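Local coordinates for protein MdbA (Actinomyces oris, PDB 4Z7X) that probably catalyses thiol-disulfide exchange, forming disulfide bonds in exported proteins in a pathway linked to sortase-mediated pilus assembly, at residues 37-42 and 94-99; 59-64 and 90-95; 26-31 and 177-182. One frame throughout, in Å; residues are numbered along the deposited sequence. Where two conformers were deposited one is given.

Contact 1 (37-42 and 94-99). With 3CX ((2S)-3-(cyclohexylamino)-2-hydroxypropane-1-sulfonic acid), chain C.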
loop_
_atom_site.group_PDB
_atom_site.type_symbol
_atom_site.label_atom_id
_atom_site.label_comp_id
_atom_site.label_asym_id
_atom_site.label_seq_id
_atom_site.Cartn_x
_atom_site.Cartn_y
_atom_site.Cartn_z
ATOM N N SER A 37 0.231 1.181 14.115
ATOM C CA SER A 37 1.448 1.546 14.817
ATOM C C SER A 37 2.710 1.109 14.081
ATOM O O SER A 37 3.807 1.565 14.403
ATOM C CB SER A 37 1.437 0.951 16.227
ATOM O OG SER A 37 1.378 -0.458 16.188
ATOM N N ASP A 38 2.542 0.218 13.087
ATOM C CA ASP A 38 3.676 -0.223 12.239
ATOM C C ASP A 38 3.691 0.421 10.866
ATOM O O ASP A 38 4.386 -0.039 9.979
ATOM C CB ASP A 38 3.735 -1.740 12.124
ATOM C CG ASP A 38 2.599 -2.311 11.320
ATOM O OD1 ASP A 38 1.639 -1.528 11.030
ATOM O OD2 ASP A 38 2.638 -3.537 11.014
ATOM N N ALA A 39 2.937 1.505 10.710
ATOM C CA ALA A 39 2.809 2.261 9.465
ATOM C C ALA A 39 1.877 1.655 8.407
ATOM O O ALA A 39 1.677 2.270 7.374
ATOM C CB ALA A 39 4.166 2.606 8.850
ATOM N N SER A 40 1.288 0.490 8.695
ATOM C CA SER A 40 0.465 -0.179 7.699
ATOM C C SER A 40 -0.962 0.377 7.728
ATOM O O SER A 40 -1.403 1.030 8.703
ATOM C CB SER A 40 0.421 -1.712 7.911
ATOM O OG SER A 40 -0.161 -2.103 9.162
ATOM N N TRP A 41 -1.709 0.071 6.673
ATOM C CA TRP A 41 -3.145 0.274 6.671
ATOM C C TRP A 41 -3.817 -0.923 6.063
ATOM O O TRP A 41 -3.187 -1.669 5.311
ATOM C CB TRP A 41 -3.563 1.567 6.006
ATOM C CG TRP A 41 -3.495 1.656 4.549
ATOM C CD1 TRP A 41 -4.554 1.559 3.710
ATOM C CD2 TRP A 41 -2.352 1.978 3.714
ATOM N NE1 TRP A 41 -4.159 1.798 2.424
ATOM C CE2 TRP A 41 -2.814 2.044 2.397
ATOM C CE3 TRP A 41 -0.988 2.160 3.949
ATOM C CZ2 TRP A 41 -1.973 2.341 1.328
ATOM C CZ3 TRP A 41 -0.145 2.442 2.887
ATOM C CH2 TRP A 41 -0.641 2.539 1.597
ATOM N N THR A 42 -5.100 -1.106 6.371
ATOM C CA THR A 42 -5.748 -2.366 6.059
ATOM C C THR A 42 -7.127 -2.219 5.462
ATOM O O THR A 42 -7.781 -1.200 5.662
ATOM C CB THR A 42 -5.859 -3.312 7.285
ATOM O OG1 THR A 42 -6.805 -2.791 8.218
ATOM C CG2 THR A 42 -4.514 -3.468 7.987
ATOM N N LEU A 94 -1.269 -3.209 3.845
ATOM C CA LEU A 94 -0.246 -2.565 3.019
ATOM C C LEU A 94 0.755 -1.893 3.926
ATOM O O LEU A 94 0.370 -1.117 4.776
ATOM C CB LEU A 94 -0.857 -1.552 2.060
ATOM C CG LEU A 94 -1.795 -2.140 0.999
ATOM C CD1 LEU A 94 -2.394 -1.057 0.123
ATOM C CD2 LEU A 94 -1.116 -3.166 0.153
ATOM N N HIS A 95 2.035 -2.242 3.737
ATOM C CA HIS A 95 3.129 -1.773 4.603
ATOM C C HIS A 95 4.134 -0.971 3.770
ATOM O O HIS A 95 4.926 -1.560 3.049
ATOM C CB HIS A 95 3.881 -2.936 5.242
ATOM C CG HIS A 95 3.067 -3.840 6.107
ATOM N ND1 HIS A 95 3.215 -3.898 7.483
ATOM C CD2 HIS A 95 2.134 -4.776 5.788
ATOM C CE1 HIS A 95 2.405 -4.828 7.970
ATOM N NE2 HIS A 95 1.752 -5.388 6.962
ATOM N N PRO A 96 4.117 0.369 3.882
ATOM C CA PRO A 96 4.990 1.198 3.060
ATOM C C PRO A 96 6.374 1.315 3.675
ATOM O O PRO A 96 6.513 1.303 4.882
ATOM C CB PRO A 96 4.289 2.557 3.096
ATOM C CG PRO A 96 3.698 2.599 4.468
ATOM C CD PRO A 96 3.253 1.187 4.741
ATOM N N CYS A 97 7.378 1.437 2.825
ATOM C CA CYS A 97 8.703 1.858 3.244
ATOM C C CYS A 97 9.429 2.657 2.176
ATOM O O CYS A 97 8.925 2.855 1.087
ATOM C CB CYS A 97 9.513 0.630 3.690
ATOM S SG CYS A 97 10.026 -0.420 2.323
ATOM N N LYS A 98 10.613 3.137 2.520
ATOM C CA LYS A 98 11.443 3.917 1.623
ATOM C C LYS A 98 12.808 3.233 1.484
ATOM O O LYS A 98 13.862 3.884 1.552
ATOM C CB LYS A 98 11.553 5.351 2.164
ATOM C CG LYS A 98 12.163 6.386 1.222
ATOM C CD LYS A 98 11.967 7.822 1.741
ATOM C CE LYS A 98 12.813 8.825 0.986
ATOM N NZ LYS A 98 12.759 10.208 1.532
ATOM N N LEU A 99 12.788 1.926 1.259
ATOM C CA LEU A 99 14.023 1.154 1.188
ATOM C C LEU A 99 15.008 1.705 0.157
ATOM O O LEU A 99 16.201 1.735 0.401
ATOM C CB LEU A 99 13.666 -0.296 0.857
ATOM C CG LEU A 99 14.822 -1.279 0.793
ATOM C CD1 LEU A 99 15.506 -1.376 2.159
ATOM C CD2 LEU A 99 14.324 -2.634 0.372
HETATM O OAA 3CX C . -15.375 -3.075 7.579
HETATM O OAB 3CX C . -13.150 -4.267 7.263
HETATM O OAC 3CX C . -10.913 -2.223 6.367
HETATM O OAD 3CX C . -13.401 -2.877 9.121
HETATM C CAE 3CX C . -8.316 3.354 3.997
HETATM C CAF 3CX C . -7.968 3.378 5.462
HETATM C CAG 3CX C . -9.747 2.963 3.650
HETATM C CAH 3CX C . -8.506 2.126 6.157
HETATM C CAI 3CX C . -10.322 1.745 4.332
HETATM C CAJ 3CX C . -11.493 0.054 6.498
HETATM C CAK 3CX C . -13.227 -1.671 6.965
HETATM N NAL 3CX C . -10.041 0.311 6.431
HETATM C CAM 3CX C . -11.734 -1.329 7.084
HETATM C CAN 3CX C . -9.411 1.178 5.384
HETATM S SAO 3CX C . -13.760 -3.050 7.734
HETATM O O HOH W 1 5.153 -2.225 8.573
#

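Contact 2 (59-64 and 90-95)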
loop_
_atom_site.group_PDB
_atom_site.type_symbol
_atom_site.label_atom_id
_atom_site.label_comp_id
_atom_site.label_asym_id
_atom_site.label_seq_id
_atom_site.Cartn_x
_atom_site.Cartn_y
_atom_site.Cartn_z
ATOM N N LEU A 59 -3.249 -10.924 4.296
ATOM C CA LEU A 59 -2.209 -10.849 3.249
ATOM C C LEU A 59 -1.461 -9.525 3.444
ATOM O O LEU A 59 -2.045 -8.439 3.259
ATOM C CB LEU A 59 -2.816 -10.875 1.855
ATOM C CG LEU A 59 -1.855 -10.855 0.684
ATOM C CD1 LEU A 59 -1.093 -12.169 0.562
ATOM C CD2 LEU A 59 -2.650 -10.541 -0.587
ATOM N N ASP A 60 -0.197 -9.628 3.863
ATOM C CA ASP A 60 0.635 -8.462 4.147
ATOM C C ASP A 60 1.514 -8.232 2.927
ATOM O O ASP A 60 2.206 -9.166 2.482
ATOM C CB ASP A 60 1.598 -8.778 5.312
ATOM C CG ASP A 60 0.940 -8.798 6.658
ATOM O OD1 ASP A 60 0.376 -7.771 7.024
ATOM O OD2 ASP A 60 1.009 -9.846 7.381
ATOM N N ILE A 61 1.542 -7.014 2.424
ATOM C CA ILE A 61 2.426 -6.618 1.354
ATOM C C ILE A 61 3.306 -5.432 1.808
ATOM O O ILE A 61 2.805 -4.364 2.092
ATOM C CB ILE A 61 1.670 -6.222 0.063
ATOM C CG1 ILE A 61 0.726 -7.389 -0.376
ATOM C CG2 ILE A 61 2.665 -5.907 -1.032
ATOM C CD1 ILE A 61 -0.161 -7.081 -1.547
ATOM N N TYR A 62 4.605 -5.702 1.857
ATOM C CA TYR A 62 5.632 -4.693 2.132
ATOM C C TYR A 62 6.139 -4.187 0.789
ATOM O O TYR A 62 6.567 -4.986 -0.072
ATOM C CB TYR A 62 6.798 -5.259 2.966
ATOM C CG TYR A 62 6.449 -5.556 4.385
ATOM C CD1 TYR A 62 5.781 -6.727 4.755
ATOM C CD2 TYR A 62 6.800 -4.674 5.378
ATOM C CE1 TYR A 62 5.456 -6.963 6.087
ATOM C CE2 TYR A 62 6.514 -4.917 6.711
ATOM C CZ TYR A 62 5.836 -6.057 7.063
ATOM O OH TYR A 62 5.510 -6.304 8.392
ATOM N N PHE A 63 6.074 -2.874 0.608
ATOM C CA PHE A 63 6.352 -2.274 -0.702
ATOM C C PHE A 63 7.001 -0.904 -0.562
ATOM O O PHE A 63 6.978 -0.284 0.506
ATOM C CB PHE A 63 5.046 -2.136 -1.475
ATOM C CG PHE A 63 4.160 -1.043 -0.961
ATOM C CD1 PHE A 63 3.276 -1.242 0.083
ATOM C CD2 PHE A 63 4.330 0.238 -1.438
ATOM C CE1 PHE A 63 2.525 -0.180 0.552
ATOM C CE2 PHE A 63 3.584 1.290 -0.985
ATOM C CZ PHE A 63 2.680 1.084 0.038
ATOM N N ASP A 64 7.635 -0.482 -1.656
ATOM C CA ASP A 64 8.165 0.878 -1.840
ATOM C C ASP A 64 7.607 1.395 -3.176
ATOM O O ASP A 64 7.748 0.725 -4.203
ATOM C CB ASP A 64 9.707 0.821 -1.877
ATOM C CG ASP A 64 10.374 2.189 -1.945
ATOM O OD1 ASP A 64 9.735 3.141 -2.397
ATOM O OD2 ASP A 64 11.577 2.299 -1.589
ATOM N N ILE A 90 -9.726 -12.206 1.851
ATOM C CA ILE A 90 -8.516 -11.753 2.549
ATOM C C ILE A 90 -8.789 -10.476 3.340
ATOM O O ILE A 90 -9.718 -9.721 3.033
ATOM C CB ILE A 90 -7.342 -11.448 1.600
ATOM C CG1 ILE A 90 -7.664 -10.306 0.625
ATOM C CG2 ILE A 90 -6.904 -12.701 0.837
ATOM C CD1 ILE A 90 -6.460 -9.930 -0.250
ATOM N N THR A 91 -7.929 -10.241 4.314
ATOM C CA THR A 91 -7.724 -8.926 4.901
ATOM C C THR A 91 -6.386 -8.440 4.309
ATOM O O THR A 91 -5.387 -9.104 4.448
ATOM C CB THR A 91 -7.575 -9.059 6.412
ATOM O OG1 THR A 91 -8.806 -9.526 6.963
ATOM C CG2 THR A 91 -7.191 -7.746 7.029
ATOM N N LEU A 92 -6.412 -7.333 3.599
ATOM C CA LEU A 92 -5.213 -6.786 2.949
ATOM C C LEU A 92 -4.548 -5.787 3.888
ATOM O O LEU A 92 -5.190 -4.841 4.358
ATOM C CB LEU A 92 -5.567 -6.114 1.619
ATOM C CG LEU A 92 -4.401 -5.465 0.876
ATOM C CD1 LEU A 92 -3.435 -6.528 0.363
ATOM C CD2 LEU A 92 -4.862 -4.606 -0.287
ATOM N N ALA A 93 -3.252 -5.980 4.115
ATOM C CA ALA A 93 -2.486 -5.020 4.889
ATOM C C ALA A 93 -1.307 -4.518 4.069
ATOM O O ALA A 93 -0.480 -5.318 3.610
ATOM C CB ALA A 93 -1.992 -5.656 6.181
ATOM N N LEU A 94 -1.269 -3.209 3.845
ATOM C CA LEU A 94 -0.246 -2.565 3.019
ATOM C C LEU A 94 0.755 -1.893 3.926
ATOM O O LEU A 94 0.370 -1.117 4.776
ATOM C CB LEU A 94 -0.857 -1.552 2.060
ATOM C CG LEU A 94 -1.795 -2.140 0.999
ATOM C CD1 LEU A 94 -2.394 -1.057 0.123
ATOM C CD2 LEU A 94 -1.116 -3.166 0.153
ATOM N N HIS A 95 2.035 -2.242 3.737
ATOM C CA HIS A 95 3.129 -1.773 4.603
ATOM C C HIS A 95 4.134 -0.971 3.770
ATOM O O HIS A 95 4.926 -1.560 3.049
ATOM C CB HIS A 95 3.881 -2.936 5.242
ATOM C CG HIS A 95 3.067 -3.840 6.107
ATOM N ND1 HIS A 95 3.215 -3.898 7.483
ATOM C CD2 HIS A 95 2.134 -4.776 5.788
ATOM C CE1 HIS A 95 2.405 -4.828 7.970
ATOM N NE2 HIS A 95 1.752 -5.388 6.962
#

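Contact 3 (26-31 and 177-182)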
loop_
_atom_site.group_PDB
_atom_site.type_symbol
_atom_site.label_atom_id
_atom_site.label_comp_id
_atom_site.label_asym_id
_atom_site.label_seq_id
_atom_site.Cartn_x
_atom_site.Cartn_y
_atom_site.Cartn_z
ATOM N N ALA A 26 -1.797 4.172 15.161
ATOM C CA ALA A 26 -0.670 5.034 15.576
ATOM C C ALA A 26 -1.141 6.228 16.372
ATOM O O ALA A 26 -0.503 6.595 17.350
ATOM C CB ALA A 26 0.117 5.507 14.368
ATOM N N ASN A 27 -2.238 6.858 15.942
ATOM C CA ASN A 27 -2.796 8.023 16.662
ATOM C C ASN A 27 -1.744 9.093 17.000
ATOM O O ASN A 27 -1.548 9.485 18.148
ATOM C CB ASN A 27 -3.527 7.562 17.894
ATOM C CG ASN A 27 -4.799 6.846 17.555
ATOM O OD1 ASN A 27 -5.407 7.067 16.492
ATOM N ND2 ASN A 27 -5.205 5.969 18.433
ATOM N N GLN A 28 -1.074 9.550 15.942
ATOM C CA GLN A 28 -0.042 10.544 16.066
ATOM C C GLN A 28 -0.153 11.595 14.987
ATOM O O GLN A 28 -0.540 11.311 13.848
ATOM C CB GLN A 28 1.351 9.919 15.901
ATOM C CG GLN A 28 1.840 9.153 17.073
ATOM C CD GLN A 28 3.236 8.759 16.832
ATOM O OE1 GLN A 28 4.127 9.615 16.723
ATOM N NE2 GLN A 28 3.445 7.467 16.675
ATOM N N GLY A 29 0.279 12.801 15.331
ATOM C CA GLY A 29 0.431 13.859 14.332
ATOM C C GLY A 29 1.421 13.409 13.272
ATOM O O GLY A 29 2.383 12.737 13.571
ATOM N N GLY A 30 1.167 13.753 12.021
ATOM C CA GLY A 30 2.065 13.359 10.947
ATOM C C GLY A 30 1.922 11.960 10.410
ATOM O O GLY A 30 2.715 11.540 9.564
ATOM N N ILE A 31 0.954 11.229 10.919
ATOM C CA ILE A 31 0.686 9.895 10.463
ATOM C C ILE A 31 -0.802 9.815 10.155
ATOM O O ILE A 31 -1.631 10.293 10.936
ATOM C CB ILE A 31 1.098 8.847 11.545
ATOM C CG1 ILE A 31 2.603 9.018 11.886
ATOM C CG2 ILE A 31 0.769 7.415 11.093
ATOM C CD1 ILE A 31 3.145 8.063 12.917
ATOM N N TYR A 177 3.569 14.246 6.185
ATOM C CA TYR A 177 3.596 12.878 6.638
ATOM C C TYR A 177 4.980 12.268 6.732
ATOM O O TYR A 177 5.150 11.037 6.707
ATOM C CB TYR A 177 2.626 11.979 5.808
ATOM C CG TYR A 177 1.174 12.446 5.867
ATOM C CD1 TYR A 177 0.340 12.111 6.926
ATOM C CD2 TYR A 177 0.642 13.243 4.870
ATOM C CE1 TYR A 177 -0.971 12.539 6.985
ATOM C CE2 TYR A 177 -0.680 13.670 4.912
ATOM C CZ TYR A 177 -1.492 13.321 5.976
ATOM O OH TYR A 177 -2.816 13.760 6.043
ATOM N N GLY A 178 5.981 13.109 6.955
ATOM C CA GLY A 178 7.340 12.596 7.127
ATOM C C GLY A 178 7.479 11.616 8.242
ATOM O O GLY A 178 8.295 10.726 8.152
ATOM N N LYS A 179 6.694 11.786 9.312
ATOM C CA LYS A 179 6.733 10.811 10.410
ATOM C C LYS A 179 6.252 9.435 9.983
ATOM O O LYS A 179 6.740 8.394 10.458
ATOM C CB LYS A 179 5.893 11.258 11.619
ATOM C CG LYS A 179 6.542 12.371 12.414
ATOM C CD LYS A 179 5.619 12.861 13.540
ATOM C CE LYS A 179 5.187 11.788 14.520
ATOM N NZ LYS A 179 4.286 12.392 15.562
ATOM N N TRP A 180 5.314 9.421 9.064
ATOM C CA TRP A 180 4.800 8.145 8.561
ATOM C C TRP A 180 5.866 7.428 7.743
ATOM O O TRP A 180 6.055 6.225 7.861
ATOM C CB TRP A 180 3.576 8.399 7.679
ATOM C CG TRP A 180 2.888 7.171 7.171
ATOM C CD1 TRP A 180 2.839 5.959 7.753
ATOM C CD2 TRP A 180 2.154 7.067 5.958
ATOM N NE1 TRP A 180 2.082 5.086 6.990
ATOM C CE2 TRP A 180 1.639 5.758 5.887
ATOM C CE3 TRP A 180 1.836 7.963 4.945
ATOM C CZ2 TRP A 180 0.885 5.309 4.818
ATOM C CZ3 TRP A 180 1.090 7.514 3.875
ATOM C CH2 TRP A 180 0.596 6.220 3.831
ATOM N N VAL A 181 6.549 8.171 6.887
ATOM C CA VAL A 181 7.652 7.626 6.086
ATOM C C VAL A 181 8.721 7.027 7.023
ATOM O O VAL A 181 9.156 5.887 6.855
ATOM C CB VAL A 181 8.254 8.715 5.184
ATOM C CG1 VAL A 181 9.456 8.215 4.427
ATOM C CG2 VAL A 181 7.200 9.283 4.243
ATOM N N LYS A 182 9.097 7.790 8.056
ATOM C CA LYS A 182 10.084 7.316 9.002
ATOM C C LYS A 182 9.600 6.015 9.710
ATOM O O LYS A 182 10.376 5.069 9.907
ATOM C CB LYS A 182 10.434 8.439 10.003
ATOM C CG LYS A 182 11.286 9.537 9.362
ATOM C CD LYS A 182 11.792 10.657 10.296
ATOM C CE LYS A 182 10.960 11.948 10.262
ATOM N NZ LYS A 182 11.378 12.965 9.237
#

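Contact 1 (37-42 and 94-99)
L94 is the first bump between 37-42 and 94-99: its CB and CD1 press on one face of the W41 indole. CB stands 3.9 Å from the centroid of the six-membered ring, almost exactly on the ring normal, and CD1 of L94 reaches W41 CZ2 at 3.6 Å. A flat, wide side chain suits this place, since one face can take both the stem and a branch of the leucine. W41 CG sits between its backbone N and carbonyl carbon (chi1 74°), which folds the indole back over the neighbouring strand. P96 CD comes obliquely against W41 CZ3 at 4.1 Å and lies 3.3 Å from A39 O. W41 NE1 finds its acceptor in Y43 OH.

Beneath the indole, W41 and L94 form an antiparallel hydrogen-bonded pair; L94 N reaches W41 O at 2.9 Å and W41 N returns to L94 O.

On the other side of the sheet a second bump, S40 CB, rests on one face of the H95 ring, 3.7 Å from its centroid. The serine is small enough to pack this closely, and its OG turns to D38 OD1, which also accepts from S40 N at 3.1 Å, closing an Asx turn. H95 NE2 turns to D60 on the next strand; a water links D38 O to H95 ND1 in the imidazole plane, and D38 OD2, salt-bridged to R191, lies 3.3 Å from H95 CE1 at the ring edge. This is the edge of a thioredoxin-fold sheet, where strand 41-43 flanks 91-96 and leads into the ligand pocket at T42.

Contact 2 (59-64 and 90-95)
D60 and H95 make the polar side-chain link between these two strands: H95 NE2 donates to D60 OD1 over 2.8 Å, in a fairly straight bond. The acceptor lies close to the imidazole plane, but the carboxylate is met from above its own plane, the two planes standing 70° apart. The same oxygen lies 3.3 Å from A93 CB, and alanine leaves room for it.

The aromatic contact is an offset stack. Y62 and H95 overlap face to face with centroids 4.0 Å apart and planes 19° from parallel, and H95 CB presses on the phenol face, 3.4 Å from Y62 CD2. With CG beside its backbone N (chi1 -60°), the histidine swings over the neighbouring strand, between tyrosine and aspartate. A leucine in place of Y62 would probably leave one face of the imidazole without its flat stacking partner, setting the ring freer to tilt away from D60.

Backbone hydrogen bonds run in parallel register, L59 beside L92 through Y62 beside H95. The amides of L59, I61 and F63 give to T91 O, A93 O and H95 O, while L59 O and I61 O receive A93 N and H95 N.

Apolar branches fill the opposite face. I61 CD1 meets L92 CD1 at 3.8 Å, L59 CD2 touches I90 CD1 at 3.9 Å, and F63 CE1 packs on L94 CB; helix 68-86 covers I61 and L92 with I81 and I90 with L84, while L59 leans on strand 198-201.

The strands thus belong to a right-handed beta-alpha-beta crossover with one oily and one partly polar face. On the latter, a buried imidazole fixed by stack and carboxylate probably has its NE2 proton held in place.

Contact 3 (26-31 and 177-182)
K179 reaches from the first turn of helix 178-190 to the bend at 26-31, where its ammonium is held by two oxygens. K179 NZ donates to G29 O at 2.8 Å and to Q28 OE1 at 3.0 Å, each donor tilted somewhat from the plane of the group it meets. The lysine chain bends at its third torsion (chi3 57°), which carries its end round to both acceptors, whereas Q28 stays extended beyond CG and crosses it at about a right angle. A long, flexible lysine suits this span, and a glutamine offers a neutral oxygen beside the carbonyl.

Next to this grip, G30 O points at the helix start. It lies 3.3 Å from Y177 CA and takes a weak hydrogen bond from W180 N at 3.4 Å. I31 packs beside K179 and W180, with CG1 4.0 Å from K179 CB and CG2 obliquely near W180 CD1 at 4.2 Å.

What positions these groups is a type II beta turn from Q28 to I31, closed by I31 N on Q28 O. G30 has a positive phi (81°), where a side chain would press on the preceding carbonyl and on K179 CD. Y177 takes the N-cap position; its OH bonds to D117 and its backbone N to N110. W180 sends NE1 to A39 O and packs its indole on helix 103-118.

The chemistry is that of a surface tie over an apolar base: the negative ends of two neutral C=O dipoles probably stabilise the ammonium, in place of a salt bridge within this contact, while tyrosine, tryptophan and isoleucine bury the inner side where the N-terminal segment meets the helix.

Overall arrangement
From the N terminus, the chain first runs through the turn at 26-31, whose partner lies 146 residues on, so contact 3 closes the longest loop. Both other contacts nest inside it. Strand 41-43 opens contact 1 and 58-63 opens contact 2; both end on strand 91-96, so the shorter loop of contact 2, holding helix 68-86, nests within that of contact 1. Their centres are 8 Å apart, L94 and H95 serve both, and together they set three neighbouring strands of the thioredoxin-like sheet. Contact 3 joins the N-terminal segment to helix 178-190; W180 connects it to contact 1 through A39 and W41, whereas contact 2 stays about 6 Å away at the nearest atoms.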